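Lysozyme (Asticcacaulis excentricus, PDB 6H9D) is the phage-type muramidase domain of SpmX, related to peptidoglycan-cleaving lysozymes and probably co-opted for bacterial cell morphogenesis and stalk synthesis. Local coordinates at residues L62-A67 with A83-C88. Numbering follows the deposited sequence.
Sequences LPIVEA and ALVSFC
I64 presses one methyl group between V85 and C88 where two helices of a phage-lysozyme fold cross. Residues 62-67 belong to the long helix 50-71, which probably corresponds to the helix linking the two lobes in T4-type lysozymes, and residues 83-88 to helix 78-91, packed among helices 8-16, 93-97 and 133-146. The segment axes approach to 9.3 Å at 119°, and no hydrogen bond crosses between them; the join is apolar. Along I64, CB points toward the second helix and lies 4.3 Å from V85 CG1. At CB the side chain forks. CG2 stands anti to the backbone N and takes the inward course: it meets V85 CG1 at 3.8 Å, C88 CB at 3.7 Å and C88 SG at 3.8 Å, so this single methyl is flanked by two residues one helical turn apart. The same methyl also comes within 3.4 Å of V85 O, packing against backbone as well as side chains. The other branch starts beside the backbone N (chi1 -46°) and passes through CG1, which makes no close contact across the interface, to CD1 at its tip, 4.6 Å from C88 SG. Around this centre, I6 touches both V65 and V85, I14 packs on V85 from helix 8-16, and I93 bridges A67 and C88, with F96 also against C88. The valine pair continues the apolar seam more loosely: although the CB of V65 is directed away from the second helix, its CG2 methyl still approaches V85 CG2 to 4.3 Å.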
loop_
_atom_site.group_PDB
_atom_site.type_symbol
_atom_site.label_atom_id
_atom_site.label_comp_id
_atom_site.label_asym_id
_atom_site.label_seq_id
_atom_site.Cartn_x
_atom_site.Cartn_y
_atom_site.Cartn_z
ATOM N N LEU A 62 1.761 -2.831 9.539
ATOM C CA LEU A 62 2.291 -4.042 10.174
ATOM C C LEU A 62 1.725 -5.292 9.514
ATOM O O LEU A 62 2.502 -6.165 9.155
ATOM C CB LEU A 62 1.995 -4.053 11.678
ATOM C CG LEU A 62 2.848 -3.118 12.533
ATOM C CD1 LEU A 62 2.359 -3.111 13.980
ATOM C CD2 LEU A 62 4.321 -3.500 12.477
ATOM N N PRO A 63 0.394 -5.461 9.354
ATOM C CA PRO A 63 -0.145 -6.652 8.714
ATOM C C PRO A 63 0.191 -6.767 7.226
ATOM O O PRO A 63 0.242 -7.879 6.694
ATOM C CB PRO A 63 -1.654 -6.575 8.915
ATOM C CG PRO A 63 -1.923 -5.126 9.253
ATOM C CD PRO A 63 -0.665 -4.587 9.881
ATOM N N ILE A 64 0.440 -5.635 6.567
ATOM C CA ILE A 64 0.901 -5.673 5.162
ATOM C C ILE A 64 2.327 -6.236 5.104
ATOM O O ILE A 64 2.624 -7.055 4.221
ATOM C CB ILE A 64 0.844 -4.286 4.492
ATOM C CG1 ILE A 64 -0.486 -3.554 4.764
ATOM C CG2 ILE A 64 1.129 -4.444 3.009
ATOM C CD1 ILE A 64 -1.702 -4.306 4.281
ATOM N N VAL A 65 3.210 -5.716 5.962
ATOM C CA VAL A 65 4.598 -6.175 6.070
ATOM C C VAL A 65 4.613 -7.694 6.345
ATOM O O VAL A 65 5.382 -8.443 5.724
ATOM C CB VAL A 65 5.365 -5.368 7.135
ATOM C CG1 VAL A 65 6.696 -6.003 7.554
ATOM C CG2 VAL A 65 5.585 -3.937 6.683
ATOM N N GLU A 66 3.733 -8.149 7.248
ATOM C CA GLU A 66 3.591 -9.578 7.563
ATOM C C GLU A 66 3.127 -10.361 6.331
ATOM O O GLU A 66 3.712 -11.385 6.010
ATOM C CB GLU A 66 2.616 -9.762 8.722
ATOM C CG GLU A 66 3.235 -9.349 10.041
ATOM C CD GLU A 66 4.521 -10.108 10.328
ATOM O OE1 GLU A 66 4.455 -11.354 10.404
ATOM O OE2 GLU A 66 5.588 -9.463 10.420
ATOM N N ALA A 67 2.077 -9.866 5.656
ATOM C CA ALA A 67 1.503 -10.518 4.507
ATOM C C ALA A 67 2.544 -10.676 3.385
ATOM O O ALA A 67 2.623 -11.728 2.765
ATOM C CB ALA A 67 0.306 -9.757 4.013
ATOM N N ALA A 83 8.135 -1.467 -2.385
ATOM C CA ALA A 83 7.126 -1.279 -3.463
ATOM C C ALA A 83 5.972 -2.282 -3.316
ATOM O O ALA A 83 4.815 -1.914 -3.550
ATOM C CB ALA A 83 7.760 -1.401 -4.826
ATOM N N LEU A 84 6.288 -3.544 -2.993
ATOM C CA LEU A 84 5.225 -4.557 -2.821
ATOM C C LEU A 84 4.338 -4.227 -1.608
ATOM O O LEU A 84 3.145 -4.445 -1.669
ATOM C CB LEU A 84 5.827 -5.957 -2.706
ATOM C CG LEU A 84 6.370 -6.538 -4.013
ATOM C CD1 LEU A 84 6.982 -7.901 -3.773
ATOM C CD2 LEU A 84 5.306 -6.625 -5.095
ATOM N N VAL A 85 4.918 -3.697 -0.529
ATOM C CA VAL A 85 4.128 -3.300 0.638
ATOM C C VAL A 85 3.168 -2.163 0.265
ATOM O O VAL A 85 2.000 -2.184 0.633
ATOM C CB VAL A 85 5.031 -2.899 1.813
ATOM C CG1 VAL A 85 4.226 -2.234 2.914
ATOM C CG2 VAL A 85 5.778 -4.096 2.372
ATOM N N SER A 86 3.656 -1.194 -0.517
ATOM C CA SER A 86 2.859 -0.079 -0.964
ATOM C C SER A 86 1.695 -0.605 -1.801
ATOM O O SER A 86 0.528 -0.219 -1.608
ATOM C CB SER A 86 3.686 0.929 -1.746
ATOM O OG SER A 86 2.867 2.011 -2.207
ATOM N N PHE A 87 2.025 -1.545 -2.686
ATOM C CA PHE A 87 1.086 -2.095 -3.635
ATOM C C PHE A 87 0.023 -2.923 -2.885
ATOM O O PHE A 87 -1.166 -2.712 -3.042
ATOM C CB PHE A 87 1.837 -2.938 -4.664
ATOM C CG PHE A 87 0.942 -3.632 -5.662
ATOM C CD1 PHE A 87 0.322 -2.916 -6.668
ATOM C CD2 PHE A 87 0.718 -4.994 -5.581
ATOM C CE1 PHE A 87 -0.513 -3.553 -7.575
ATOM C CE2 PHE A 87 -0.103 -5.631 -6.499
ATOM C CZ PHE A 87 -0.723 -4.910 -7.490
ATOM N N CYS A 88 0.495 -3.800 -2.004
ATOM C CA CYS A 88 -0.353 -4.656 -1.195
ATOM C C CYS A 88 -1.243 -3.829 -0.256
ATOM O O CYS A 88 -2.411 -4.132 -0.122
ATOM C CB CYS A 88 0.474 -5.666 -0.417
ATOM S SG CYS A 88 -0.601 -6.791 0.518
#